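Local structure of acetone carboxylase alpha subunit (Xanthobacter autotrophicus Py2, 5M45) at residues G355-V358 against M359-T363; F403-S406 against A407-A410; A640-N644 against G645-L649; E586-T589 against W590-M593. The protein is the alpha subunit of acetone carboxylase, a hydantoinase B/oxoprolinase family protein that holds a manganese ion and works within a six-chain assembly. All blocks are in the same frame, centred on the assembly; numbering follows the deposited sequence.

Contact 1. Residues G355-V358 against M359-T363; sequences GIWV and MMTQT
W357 and T361 meet because their first torsions send them to the same flank of helix 349-361: the indole CG of W357 stands anti to the backbone N (chi1 175°), while T361 keeps its hydroxyl between its own N and carbonyl carbon (chi1 75°), which leaves the CG2 methyl for the tryptophan. That methyl sits over one face of the six-membered ring, 3.8 Å from T361 CG2 to the centroid of the W357 ring and only 5° off the normal, a CH-pi contact between residues one helical turn (i, i+4) apart. The ring's NE1 is held from beyond by the carbonyl of N371.

The hydroxyl turns back along the chain. T361 OG1 donates to V358 O at 2.6 Å, in the carbonyl plane and on a lone pair. The same oxygen receives a second, weak bond from Q362 N at 3.4 Å. Upstream the helix is regular, with M359 N bonded to G355 O at 3.0 Å and M360 N to I356 O at 3.0 Å. Q362 runs alongside V358, its NE2 3.6 Å from V358 CG1 and bonded to the carbonyl of I478.

In this buried setting T361 makes two contacts at once: its methyl packs on the W357 face, and its hydroxyl gives V358 O a short, well-directed bond where the backbone contributes a weak one.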
ATOM      1  N   GLY A 355       8.011  24.442  -5.578  1.00 11.66           N
ATOM      2  CA  GLY A 355       6.885  25.352  -5.733  1.00 11.80           C
ATOM      3  C   GLY A 355       7.261  26.834  -5.727  1.00 11.98           C
ATOM      4  O   GLY A 355       6.635  27.646  -6.431  1.00 12.16           O
ATOM      5  N   ILE A 356       8.270  27.204  -4.924  1.00 11.97           N
ATOM      6  CA  ILE A 356       8.799  28.576  -4.976  1.00 12.03           C
ATOM      7  C   ILE A 356       9.383  28.847  -6.374  1.00 12.17           C
ATOM      8  O   ILE A 356       9.186  29.950  -6.935  1.00 12.21           O
ATOM      9  CB  ILE A 356       9.807  28.850  -3.845  1.00 12.03           C
ATOM     10  CG1 ILE A 356       9.106  28.765  -2.476  1.00 11.94           C
ATOM     11  CG2 ILE A 356      10.472  30.253  -4.016  1.00 12.15           C
ATOM     12  CD1 ILE A 356      10.059  28.664  -1.266  1.00 12.02           C
ATOM     13  N   TRP A 357      10.060  27.847  -6.942  1.00 12.47           N
ATOM     14  CA  TRP A 357      10.603  27.915  -8.313  1.00 12.74           C
ATOM     15  C   TRP A 357       9.474  28.109  -9.330  1.00 12.85           C
ATOM     16  O   TRP A 357       9.589  28.968 -10.210  1.00 13.02           O
ATOM     17  CB  TRP A 357      11.493  26.692  -8.608  1.00 12.83           C
ATOM     18  CG  TRP A 357      12.009  26.599 -10.004  1.00 13.10           C
ATOM     19  CD1 TRP A 357      13.178  27.095 -10.474  1.00 13.44           C
ATOM     20  CD2 TRP A 357      11.356  25.987 -11.116  1.00 13.17           C
ATOM     21  NE1 TRP A 357      13.319  26.810 -11.823  1.00 13.67           N
ATOM     22  CE2 TRP A 357      12.212  26.110 -12.234  1.00 13.55           C
ATOM     23  CE3 TRP A 357      10.151  25.280 -11.270  1.00 13.14           C
ATOM     24  CZ2 TRP A 357      11.884  25.579 -13.493  1.00 13.42           C
ATOM     25  CZ3 TRP A 357       9.813  24.768 -12.503  1.00 13.17           C
ATOM     26  CH2 TRP A 357      10.675  24.934 -13.608  1.00 13.33           C
ATOM     27  N   VAL A 358       8.359  27.385  -9.160  1.00 12.80           N
ATOM     28  CA  VAL A 358       7.163  27.574 -10.007  1.00 13.15           C
ATOM     29  C   VAL A 358       6.677  29.033  -9.971  1.00 13.77           C
ATOM     30  O   VAL A 358       6.432  29.643 -11.028  1.00 13.09           O
ATOM     31  CB  VAL A 358       6.029  26.575  -9.625  1.00 12.81           C
ATOM     32  CG1 VAL A 358       4.737  26.896 -10.374  1.00 12.84           C
ATOM     33  CG2 VAL A 358       6.454  25.130  -9.940  1.00 12.79           C
ATOM     34  N   MET A 359       6.562  29.595  -8.761  1.00 14.76           N
ATOM     35  CA  MET A 359       6.196  31.000  -8.627  1.00 15.74           C
ATOM     36  C   MET A 359       7.166  31.916  -9.374  1.00 15.67           C
ATOM     37  O   MET A 359       6.711  32.834 -10.105  1.00 15.19           O
ATOM     38  CB  MET A 359       6.090  31.430  -7.162  1.00 17.71           C
ATOM     39  CG  MET A 359       5.790  32.913  -7.038  1.00 19.32           C
ATOM     40  SD  MET A 359       6.375  33.694  -5.565  1.00 23.96           S
ATOM     41  CE  MET A 359       8.125  33.508  -5.700  1.00 23.86           C
ATOM     42  N   MET A 360       8.469  31.690  -9.216  1.00 15.47           N
ATOM     43  CA  MET A 360       9.469  32.441  -9.981  1.00 16.11           C
ATOM     44  C   MET A 360       9.244  32.421 -11.509  1.00 15.23           C
ATOM     45  O   MET A 360       9.383  33.453 -12.161  1.00 14.64           O
ATOM     46  CB  MET A 360      10.901  31.955  -9.700  1.00 17.64           C
ATOM     47  CG  MET A 360      11.409  32.195  -8.273  1.00 19.37           C
ATOM     48  SD  MET A 360      12.872  31.194  -7.846  1.00 22.90           S
ATOM     49  CE  MET A 360      14.061  31.933  -8.798  1.00 22.12           C
ATOM     50  N   THR A 361       8.900  31.255 -12.063  1.00 14.16           N
ATOM     51  CA  THR A 361       8.612  31.127 -13.502  1.00 13.92           C
ATOM     52  C   THR A 361       7.429  31.988 -13.987  1.00 13.65           C
ATOM     53  O   THR A 361       7.350  32.255 -15.186  1.00 13.89           O
ATOM     54  CB  THR A 361       8.346  29.666 -13.981  1.00 13.71           C
ATOM     55  OG1 THR A 361       7.029  29.223 -13.575  1.00 13.50           O
ATOM     56  CG2 THR A 361       9.465  28.690 -13.530  1.00 13.48           C
ATOM     57  N   GLN A 362       6.529  32.374 -13.086  1.00 13.30           N
ATOM     58  CA  GLN A 362       5.351  33.170 -13.420  1.00 13.45           C
ATOM     59  C   GLN A 362       5.546  34.696 -13.294  1.00 13.55           C
ATOM     60  O   GLN A 362       4.640  35.461 -13.690  1.00 13.38           O
ATOM     61  CB  GLN A 362       4.128  32.745 -12.588  1.00 13.30           C
ATOM     62  CG  GLN A 362       3.742  31.296 -12.823  1.00 13.17           C
ATOM     63  CD  GLN A 362       2.658  30.781 -11.914  1.00 13.16           C
ATOM     64  OE1 GLN A 362       1.845  31.530 -11.347  1.00 13.21           O
ATOM     65  NE2 GLN A 362       2.628  29.459 -11.767  1.00 13.24           N
ATOM     66  N   THR A 363       6.695  35.133 -12.768  1.00 13.93           N
ATOM     67  CA  THR A 363       6.930  36.561 -12.481  1.00 14.41           C
ATOM     68  C   THR A 363       8.382  37.043 -12.778  1.00 14.99           C
ATOM     69  O   THR A 363       8.571  38.027 -13.547  1.00 15.82           O
ATOM     70  CB  THR A 363       6.436  36.929 -11.031  1.00 14.39           C
ATOM     71  OG1 THR A 363       6.569  38.340 -10.799  1.00 14.55           O
ATOM     72  CG2 THR A 363       7.196  36.155  -9.909  1.00 14.39           C
TER

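Contact 2. Residues F403-S406 against A407-A410; sequences FLVS and AWTA
The carbonyl of L404 takes the backbone N-H of W408, with W408 N 3.0 Å from L404 O, and a weak second bond from A407 N to the same oxygen at 3.2 Å. A407 N also donates to F403 O at 3.1 Å, so this amide is shared between two carbonyls of the preceding turn in helix 401-422. S406 turns its hydroxyl back to the carbonyl of H402, whereas T409 OG1 bonds to N432 O. S406 O, by contrast, is buried without any partner in the model.

Around this backbone frame the indole of W408 folds back along the helix. Its CG lies anti to the carbonyl carbon (chi1 -62°), and the ring passes beside L404 with both side chains pointing the same way. L404 CB rests over the six-membered ring, 3.8 Å from L404 CB to the centroid of the W408 ring and 19° off the normal, in a CH-pi contact. L404 CD2 extends the packing, 3.8 Å from W408 CZ2. Over one ring face, toward the rim, lies L404 O as well, 3.2 Å above the plane. V405 CG1 touches more loosely, 4.4 Å from W408 CZ3.

With W408 NE1 bonded to the carbonyl of F352 and L404 lying on its face, the indole is fixed at its polar edge as well as over its ring, and ties helix 401-422 to helix 349-361 within the core.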
ATOM      1  N   PHE A 403      -1.334  23.140   2.755  1.00 11.56           N
ATOM      2  CA  PHE A 403      -0.280  23.948   3.379  1.00 11.47           C
ATOM      3  C   PHE A 403       0.579  24.678   2.365  1.00 11.42           C
ATOM      4  O   PHE A 403       0.869  25.875   2.523  1.00 11.51           O
ATOM      5  CB  PHE A 403       0.602  23.058   4.294  1.00 11.61           C
ATOM      6  CG  PHE A 403      -0.055  22.652   5.617  1.00 11.59           C
ATOM      7  CD1 PHE A 403      -1.420  22.893   5.907  1.00 11.68           C
ATOM      8  CD2 PHE A 403       0.721  22.023   6.575  1.00 11.72           C
ATOM      9  CE1 PHE A 403      -1.958  22.504   7.133  1.00 11.71           C
ATOM     10  CE2 PHE A 403       0.192  21.636   7.783  1.00 11.91           C
ATOM     11  CZ  PHE A 403      -1.158  21.869   8.067  1.00 11.83           C
ATOM     12  N   LEU A 404       1.003  23.975   1.321  1.00 11.27           N
ATOM     13  CA  LEU A 404       1.929  24.554   0.329  1.00 11.38           C
ATOM     14  C   LEU A 404       1.412  25.858  -0.318  1.00 11.34           C
ATOM     15  O   LEU A 404       2.106  26.869  -0.316  1.00 11.03           O
ATOM     16  CB  LEU A 404       2.249  23.520  -0.789  1.00 11.52           C
ATOM     17  CG  LEU A 404       3.103  22.282  -0.414  1.00 11.68           C
ATOM     18  CD1 LEU A 404       3.169  21.300  -1.581  1.00 11.76           C
ATOM     19  CD2 LEU A 404       4.516  22.674  -0.003  1.00 11.86           C
ATOM     20  N   VAL A 405       0.182  25.819  -0.856  1.00 11.53           N
ATOM     21  CA  VAL A 405      -0.378  26.993  -1.578  1.00 11.75           C
ATOM     22  C   VAL A 405      -0.655  28.168  -0.622  1.00 11.96           C
ATOM     23  O   VAL A 405      -0.681  29.336  -1.063  1.00 11.96           O
ATOM     24  CB  VAL A 405      -1.655  26.667  -2.395  1.00 11.77           C
ATOM     25  CG1 VAL A 405      -1.421  25.494  -3.333  1.00 11.77           C
ATOM     26  CG2 VAL A 405      -2.850  26.403  -1.502  1.00 11.83           C
ATOM     27  N   SER A 406      -0.829  27.846   0.675  1.00 11.94           N
ATOM     28  CA  SER A 406      -1.117  28.825   1.708  1.00 11.87           C
ATOM     29  C   SER A 406       0.172  29.526   2.218  1.00 11.99           C
ATOM     30  O   SER A 406       0.110  30.649   2.710  1.00 11.77           O
ATOM     31  CB  SER A 406      -1.848  28.137   2.885  1.00 11.83           C
ATOM     32  OG  SER A 406      -3.129  27.622   2.517  1.00 11.87           O
ATOM     33  N   ALA A 407       1.323  28.865   2.092  1.00 11.98           N
ATOM     34  CA  ALA A 407       2.629  29.477   2.385  1.00 12.28           C
ATOM     35  C   ALA A 407       3.214  30.252   1.202  1.00 12.33           C
ATOM     36  O   ALA A 407       3.783  31.325   1.396  1.00 12.43           O
ATOM     37  CB  ALA A 407       3.602  28.394   2.833  1.00 12.27           C
ATOM     38  N   TRP A 408       3.048  29.752  -0.028  1.00 12.29           N
ATOM     39  CA  TRP A 408       3.644  30.409  -1.212  1.00 12.37           C
ATOM     40  C   TRP A 408       3.031  31.791  -1.521  1.00 12.46           C
ATOM     41  O   TRP A 408       3.739  32.690  -2.016  1.00 12.59           O
ATOM     42  CB  TRP A 408       3.578  29.533  -2.460  1.00 12.29           C
ATOM     43  CG  TRP A 408       4.320  28.223  -2.401  1.00 12.44           C
ATOM     44  CD1 TRP A 408       5.477  27.962  -1.744  1.00 12.65           C
ATOM     45  CD2 TRP A 408       3.940  26.994  -3.052  1.00 12.40           C
ATOM     46  NE1 TRP A 408       5.845  26.630  -1.914  1.00 12.52           N
ATOM     47  CE2 TRP A 408       4.903  26.026  -2.711  1.00 12.47           C
ATOM     48  CE3 TRP A 408       2.871  26.625  -3.875  1.00 12.41           C
ATOM     49  CZ2 TRP A 408       4.835  24.715  -3.176  1.00 12.39           C
ATOM     50  CZ3 TRP A 408       2.823  25.314  -4.357  1.00 12.57           C
ATOM     51  CH2 TRP A 408       3.783  24.371  -3.990  1.00 12.41           C
ATOM     52  N   THR A 409       1.748  31.970  -1.234  1.00 12.41           N
ATOM     53  CA  THR A 409       1.043  33.219  -1.568  1.00 12.74           C
ATOM     54  C   THR A 409       1.709  34.481  -0.979  1.00 12.87           C
ATOM     55  O   THR A 409       1.764  35.514  -1.639  1.00 12.72           O
ATOM     56  CB  THR A 409      -0.464  33.140  -1.241  1.00 13.03           C
ATOM     57  OG1 THR A 409      -1.177  34.233  -1.854  1.00 13.34           O
ATOM     58  CG2 THR A 409      -0.697  33.124   0.252  1.00 13.21           C
ATOM     59  N   ALA A 410       2.250  34.382   0.237  1.00 13.06           N
ATOM     60  CA  ALA A 410       2.911  35.528   0.880  1.00 13.40           C
ATOM     61  C   ALA A 410       4.166  36.006   0.128  1.00 13.75           C
ATOM     62  O   ALA A 410       4.493  37.188   0.178  1.00 13.73           O
ATOM     63  CB  ALA A 410       3.256  35.198   2.314  1.00 13.49           C
TER

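Contact 3. Residues A640-N644 against G645-L649; sequences ADDIN and GGYVL
The Y647 ring turns an edge to the last turn of helix 636-645: D642 O lies near its plane, 4.1 Å from Y647 CD2. The carboxylate of D642 crosses that side chain at about a right angle, its plane 51° from the ring, and its OD1 comes 3.9 Å from Y647 CB. On the other branch D642 OD2 lies against the methyl V648 CG2, while salt bridges to R515 and R634 hold the charge. D642 CB adds an apolar touch, 3.7 Å from V648 CG2.

D642 O is the main acceptor of the turn. It receives Y647 N at 2.9 Å and, weakly, V648 N at 3.4 Å. G645 N still follows the helical pattern to D641 O at 2.9 Å, and G646 N makes a weak bond to I643 O. One water donates to both I643 O and V648 O, bridging the helix end to the departing chain, and V648 O also meets I643 CA in a CA-H...O contact of 3.5 Å.

G646, a glycine, adopts a positive phi (84°). Together with the 6→1 bond from Y647 N to D642 O and the weak 5→2 bond from G646 N to I643 O, this makes a Schellman motif, which ends helix 636-645 and turns the chain toward helix 652-657.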
ATOM      1  N   ALA A 640     -20.210  49.854  -9.858  1.00 17.44           N
ATOM      2  CA  ALA A 640     -21.502  49.642 -10.525  1.00 17.99           C
ATOM      3  C   ALA A 640     -21.437  48.490 -11.573  1.00 18.03           C
ATOM      4  O   ALA A 640     -22.322  47.611 -11.603  1.00 17.98           O
ATOM      5  CB  ALA A 640     -21.985  50.926 -11.181  1.00 18.51           C
ATOM      6  N   ASP A 641     -20.377  48.477 -12.385  1.00 18.14           N
ATOM      7  CA  ASP A 641     -20.154  47.390 -13.365  1.00 18.42           C
ATOM      8  C   ASP A 641     -20.080  46.018 -12.675  1.00 17.93           C
ATOM      9  O   ASP A 641     -20.668  45.057 -13.156  1.00 17.70           O
ATOM     10  CB  ASP A 641     -18.852  47.588 -14.173  1.00 18.68           C
ATOM     11  CG  ASP A 641     -18.883  48.827 -15.080  1.00 19.37           C
ATOM     12  OD1 ASP A 641     -19.951  49.437 -15.308  1.00 20.57           O
ATOM     13  OD2 ASP A 641     -17.810  49.243 -15.566  1.00 20.23           O
ATOM     14  N   ASP A 642     -19.370  45.950 -11.551  1.00 17.41           N
ATOM     15  CA  ASP A 642     -19.268  44.703 -10.760  1.00 17.24           C
ATOM     16  C   ASP A 642     -20.625  44.196 -10.240  1.00 17.30           C
ATOM     17  O   ASP A 642     -20.883  42.982 -10.279  1.00 16.94           O
ATOM     18  CB  ASP A 642     -18.316  44.873  -9.570  1.00 16.85           C
ATOM     19  CG  ASP A 642     -16.852  44.780  -9.942  1.00 16.80           C
ATOM     20  OD1 ASP A 642     -16.526  44.361 -11.069  1.00 16.47           O
ATOM     21  OD2 ASP A 642     -15.992  45.103  -9.063  1.00 16.61           O
ATOM     22  N   ILE A 643     -21.470  45.115  -9.748  1.00 17.34           N
ATOM     23  CA  ILE A 643     -22.810  44.725  -9.298  1.00 17.77           C
ATOM     24  C   ILE A 643     -23.636  44.205 -10.472  1.00 18.04           C
ATOM     25  O   ILE A 643     -24.243  43.130 -10.357  1.00 17.79           O
ATOM     26  CB  ILE A 643     -23.542  45.875  -8.579  1.00 18.27           C
ATOM     27  CG1 ILE A 643     -22.741  46.283  -7.325  1.00 18.28           C
ATOM     28  CG2 ILE A 643     -24.971  45.474  -8.190  1.00 18.39           C
ATOM     29  CD1 ILE A 643     -23.092  47.663  -6.830  1.00 18.68           C
ATOM     30  N   ASN A 644     -23.635  44.938 -11.598  1.00 18.25           N
ATOM     31  CA  ASN A 644     -24.386  44.520 -12.789  1.00 18.88           C
ATOM     32  C   ASN A 644     -23.872  43.201 -13.362  1.00 18.76           C
ATOM     33  O   ASN A 644     -24.656  42.431 -13.892  1.00 19.18           O
ATOM     34  CB  ASN A 644     -24.359  45.607 -13.867  1.00 19.32           C
ATOM     35  CG  ASN A 644     -25.204  46.838 -13.471  1.00 20.00           C
ATOM     36  OD1 ASN A 644     -26.243  46.740 -12.780  1.00 20.37           O
ATOM     37  ND2 ASN A 644     -24.741  48.005 -13.873  1.00 20.20           N
ATOM     38  N   GLY A 645     -22.574  42.927 -13.226  1.00 18.01           N
ATOM     39  CA  GLY A 645     -21.971  41.722 -13.783  1.00 17.61           C
ATOM     40  C   GLY A 645     -21.979  40.484 -12.887  1.00 17.17           C
ATOM     41  O   GLY A 645     -21.576  39.394 -13.342  1.00 17.18           O
ATOM     42  N   GLY A 646     -22.428  40.623 -11.631  1.00 16.79           N
ATOM     43  CA  GLY A 646     -22.446  39.505 -10.665  1.00 16.47           C
ATOM     44  C   GLY A 646     -21.141  39.236  -9.897  1.00 15.89           C
ATOM     45  O   GLY A 646     -20.985  38.176  -9.288  1.00 15.79           O
ATOM     46  N   TYR A 647     -20.220  40.198  -9.917  1.00 15.40           N
ATOM     47  CA  TYR A 647     -18.942  40.095  -9.206  1.00 14.96           C
ATOM     48  C   TYR A 647     -18.976  40.518  -7.730  1.00 15.04           C
ATOM     49  O   TYR A 647     -18.152  40.045  -6.925  1.00 14.47           O
ATOM     50  CB  TYR A 647     -17.819  40.858  -9.950  1.00 14.67           C
ATOM     51  CG  TYR A 647     -17.548  40.346 -11.366  1.00 14.44           C
ATOM     52  CD1 TYR A 647     -16.656  39.307 -11.594  1.00 14.26           C
ATOM     53  CD2 TYR A 647     -18.169  40.923 -12.478  1.00 14.59           C
ATOM     54  CE1 TYR A 647     -16.403  38.828 -12.880  1.00 14.25           C
ATOM     55  CE2 TYR A 647     -17.936  40.462 -13.771  1.00 14.72           C
ATOM     56  CZ  TYR A 647     -17.043  39.428 -13.973  1.00 14.58           C
ATOM     57  OH  TYR A 647     -16.791  38.938 -15.240  1.00 14.97           O
ATOM     58  N   VAL A 648     -19.887  41.427  -7.391  1.00 15.29           N
ATOM     59  CA  VAL A 648     -20.029  41.995  -6.061  1.00 15.79           C
ATOM     60  C   VAL A 648     -21.511  42.141  -5.727  1.00 16.13           C
ATOM     61  O   VAL A 648     -22.271  42.671  -6.539  1.00 16.06           O
ATOM     62  CB  VAL A 648     -19.385  43.411  -6.004  1.00 15.99           C
ATOM     63  CG1 VAL A 648     -19.707  44.125  -4.673  1.00 16.35           C
ATOM     64  CG2 VAL A 648     -17.882  43.339  -6.225  1.00 15.89           C
ATOM     65  N   LEU A 649     -21.904  41.727  -4.527  1.00 16.60           N
ATOM     66  CA  LEU A 649     -23.275  41.918  -4.035  1.00 17.34           C
ATOM     67  C   LEU A 649     -23.560  43.393  -3.713  1.00 18.65           C
ATOM     68  O   LEU A 649     -22.731  44.072  -3.070  1.00 18.50           O
ATOM     69  CB  LEU A 649     -23.543  41.044  -2.793  1.00 17.00           C
ATOM     70  CG  LEU A 649     -23.470  39.531  -2.944  1.00 16.59           C
ATOM     71  CD1 LEU A 649     -23.533  38.823  -1.581  1.00 16.47           C
ATOM     72  CD2 LEU A 649     -24.585  39.030  -3.837  1.00 16.64           C
TER
HETATM   73  O   HOH W   1     -24.096  41.405  -8.078  1.00 14.29           O

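Contact 4. Residues E586-T589 against W590-M593; sequences ENPT and WDAM
In the long surface loop between helix 567-573 and strand 598-602, the extended P588 gives way, through T589, to a single helix-like turn at 590-593, and P588 packs against D591 across that change. D591 OD1 lies 3.6 Å from P588 CB and 3.9 Å from P588 CG, the carboxylate crossing the proline ring at an oblique angle. With its CG anti to the carbonyl carbon (chi1 -57°), D591 reaches back to the CB-CG side of the proline ring, and a salt bridge from OD1 to R601 ties the pair to strand 598-602.

No direct hydrogen bond joins 586-589 to 590-593. A water fills that role instead, donating to P588 O at 2.8 Å and accepting from A592 N at 2.9 Å. The turn itself is closed by M593 N, bonded at 3.0 Å to W590 O three residues back. W590 is the buried anchor of this loop: its NE1 bonds to L579 O and its ring meets F560, while T589 OG1 approaches W590 CD1 obliquely at 3.7 Å. M593, extended beyond CG, lies along the carbonyl of T589, with M593 CG 3.6 Å from T589 O and its terminal methyl CE 3.7 Å from the same oxygen.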
ATOM      1  N   GLU A 586     -25.620  34.203   3.120  1.00 16.45           N
ATOM      2  CA  GLU A 586     -26.296  34.767   4.291  1.00 16.90           C
ATOM      3  C   GLU A 586     -27.806  34.858   4.091  1.00 17.18           C
ATOM      4  O   GLU A 586     -28.555  34.877   5.060  1.00 17.26           O
ATOM      5  CB  GLU A 586     -25.715  36.165   4.585  1.00 16.90           C
ATOM      6  CG  GLU A 586     -26.183  36.836   5.862  1.00 17.09           C
ATOM      7  CD  GLU A 586     -25.306  38.041   6.262  1.00 17.45           C
ATOM      8  OE1 GLU A 586     -24.125  38.210   5.836  1.00 16.73           O
ATOM      9  OE2 GLU A 586     -25.856  38.829   7.089  1.00 18.09           O
ATOM     10  N   ASN A 587     -28.251  34.993   2.836  1.00 17.54           N
ATOM     11  CA  ASN A 587     -29.679  35.123   2.462  1.00 17.53           C
ATOM     12  C   ASN A 587     -30.008  34.108   1.349  1.00 17.10           C
ATOM     13  O   ASN A 587     -30.353  34.493   0.241  1.00 17.27           O
ATOM     14  CB  ASN A 587     -29.970  36.558   1.994  1.00 17.78           C
ATOM     15  CG  ASN A 587     -29.740  37.555   3.074  1.00 18.21           C
ATOM     16  OD1 ASN A 587     -30.473  37.561   4.072  1.00 18.75           O
ATOM     17  ND2 ASN A 587     -28.693  38.349   2.958  1.00 18.34           N
ATOM     18  N   PRO A 588     -29.886  32.814   1.639  1.00 16.97           N
ATOM     19  CA  PRO A 588     -30.004  31.812   0.571  1.00 16.99           C
ATOM     20  C   PRO A 588     -31.442  31.615   0.089  1.00 17.35           C
ATOM     21  O   PRO A 588     -32.361  31.828   0.835  1.00 17.39           O
ATOM     22  CB  PRO A 588     -29.512  30.530   1.249  1.00 16.90           C
ATOM     23  CG  PRO A 588     -29.774  30.709   2.715  1.00 16.93           C
ATOM     24  CD  PRO A 588     -29.692  32.200   2.966  1.00 17.03           C
ATOM     25  N   THR A 589     -31.614  31.212  -1.174  1.00 17.59           N
ATOM     26  CA  THR A 589     -32.943  30.917  -1.730  1.00 17.92           C
ATOM     27  C   THR A 589     -33.239  29.402  -1.772  1.00 18.07           C
ATOM     28  O   THR A 589     -34.417  28.996  -1.706  1.00 18.29           O
ATOM     29  CB  THR A 589     -33.096  31.465  -3.151  1.00 18.30           C
ATOM     30  OG1 THR A 589     -32.088  30.909  -4.014  1.00 18.55           O
ATOM     31  CG2 THR A 589     -33.005  32.992  -3.143  1.00 18.68           C
ATOM     32  N   TRP A 590     -32.203  28.558  -1.890  1.00 17.66           N
ATOM     33  CA  TRP A 590     -32.415  27.129  -2.067  1.00 17.89           C
ATOM     34  C   TRP A 590     -33.066  26.412  -0.867  1.00 18.04           C
ATOM     35  O   TRP A 590     -33.883  25.527  -1.031  1.00 18.05           O
ATOM     36  CB  TRP A 590     -31.085  26.393  -2.386  1.00 17.46           C
ATOM     37  CG  TRP A 590     -30.408  26.796  -3.640  1.00 17.27           C
ATOM     38  CD1 TRP A 590     -30.970  27.408  -4.742  1.00 17.36           C
ATOM     39  CD2 TRP A 590     -29.031  26.585  -3.962  1.00 16.92           C
ATOM     40  NE1 TRP A 590     -30.013  27.592  -5.717  1.00 17.37           N
ATOM     41  CE2 TRP A 590     -28.815  27.091  -5.265  1.00 16.91           C
ATOM     42  CE3 TRP A 590     -27.951  26.020  -3.276  1.00 16.62           C
ATOM     43  CZ2 TRP A 590     -27.562  27.045  -5.886  1.00 16.58           C
ATOM     44  CZ3 TRP A 590     -26.707  25.974  -3.901  1.00 16.28           C
ATOM     45  CH2 TRP A 590     -26.526  26.471  -5.191  1.00 16.26           C
ATOM     46  N   ASP A 591     -32.682  26.811   0.329  1.00 18.40           N
ATOM     47  CA  ASP A 591     -33.035  26.046   1.542  1.00 18.49           C
ATOM     48  C   ASP A 591     -34.561  25.959   1.744  1.00 18.60           C
ATOM     49  O   ASP A 591     -35.089  24.887   2.039  1.00 17.96           O
ATOM     50  CB  ASP A 591     -32.330  26.648   2.782  1.00 18.60           C
ATOM     51  CG  ASP A 591     -30.817  26.702   2.647  1.00 18.48           C
ATOM     52  OD1 ASP A 591     -30.312  26.985   1.525  1.00 18.42           O
ATOM     53  OD2 ASP A 591     -30.103  26.474   3.671  1.00 18.62           O
ATOM     54  N   ALA A 592     -35.253  27.070   1.501  1.00 19.01           N
ATOM     55  CA  ALA A 592     -36.720  27.102   1.610  1.00 19.74           C
ATOM     56  C   ALA A 592     -37.457  26.268   0.546  1.00 20.22           C
ATOM     57  O   ALA A 592     -38.627  25.951   0.735  1.00 19.99           O
ATOM     58  CB  ALA A 592     -37.214  28.548   1.598  1.00 20.15           C
ATOM     59  N   MET A 593     -36.782  25.933  -0.555  1.00 20.16           N
ATOM     60  CA  MET A 593     -37.351  25.089  -1.619  1.00 20.51           C
ATOM     61  C   MET A 593     -37.320  23.590  -1.256  1.00 20.59           C
ATOM     62  O   MET A 593     -37.948  22.776  -1.956  1.00 21.06           O
ATOM     63  CB  MET A 593     -36.558  25.279  -2.929  1.00 20.63           C
ATOM     64  CG  MET A 593     -36.491  26.692  -3.499  1.00 20.46           C
ATOM     65  SD  MET A 593     -35.468  26.727  -5.019  1.00 20.50           S
ATOM     66  CE  MET A 593     -35.249  28.487  -5.239  1.00 20.41           C
TER
HETATM   67  O   HOH W   2     -34.074  29.728   1.609  1.00 22.37           O

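In the fold
Along the chain the order is contact 1, contact 2, contact 4, contact 3. The first two belong to one buried core: their centres are 12 Å apart, and helices 349-361 and 401-422 touch where G355 CA comes 3.3 Å from W408 CZ2 and I356 CG1 3.8 Å from W408 CD1. L404 and V358 side chains lie about 10 and 12 Å from the manganese ion. Contacts 3 and 4 lie 21 Å apart between centres, about 7 Å at nearest atoms, and their centres 29 to 41 Å from the core pair. Contacts 1 and 2 join two helices in the interior; contacts 3 and 4 shape a helix end and a loop at the periphery, where other chains approach.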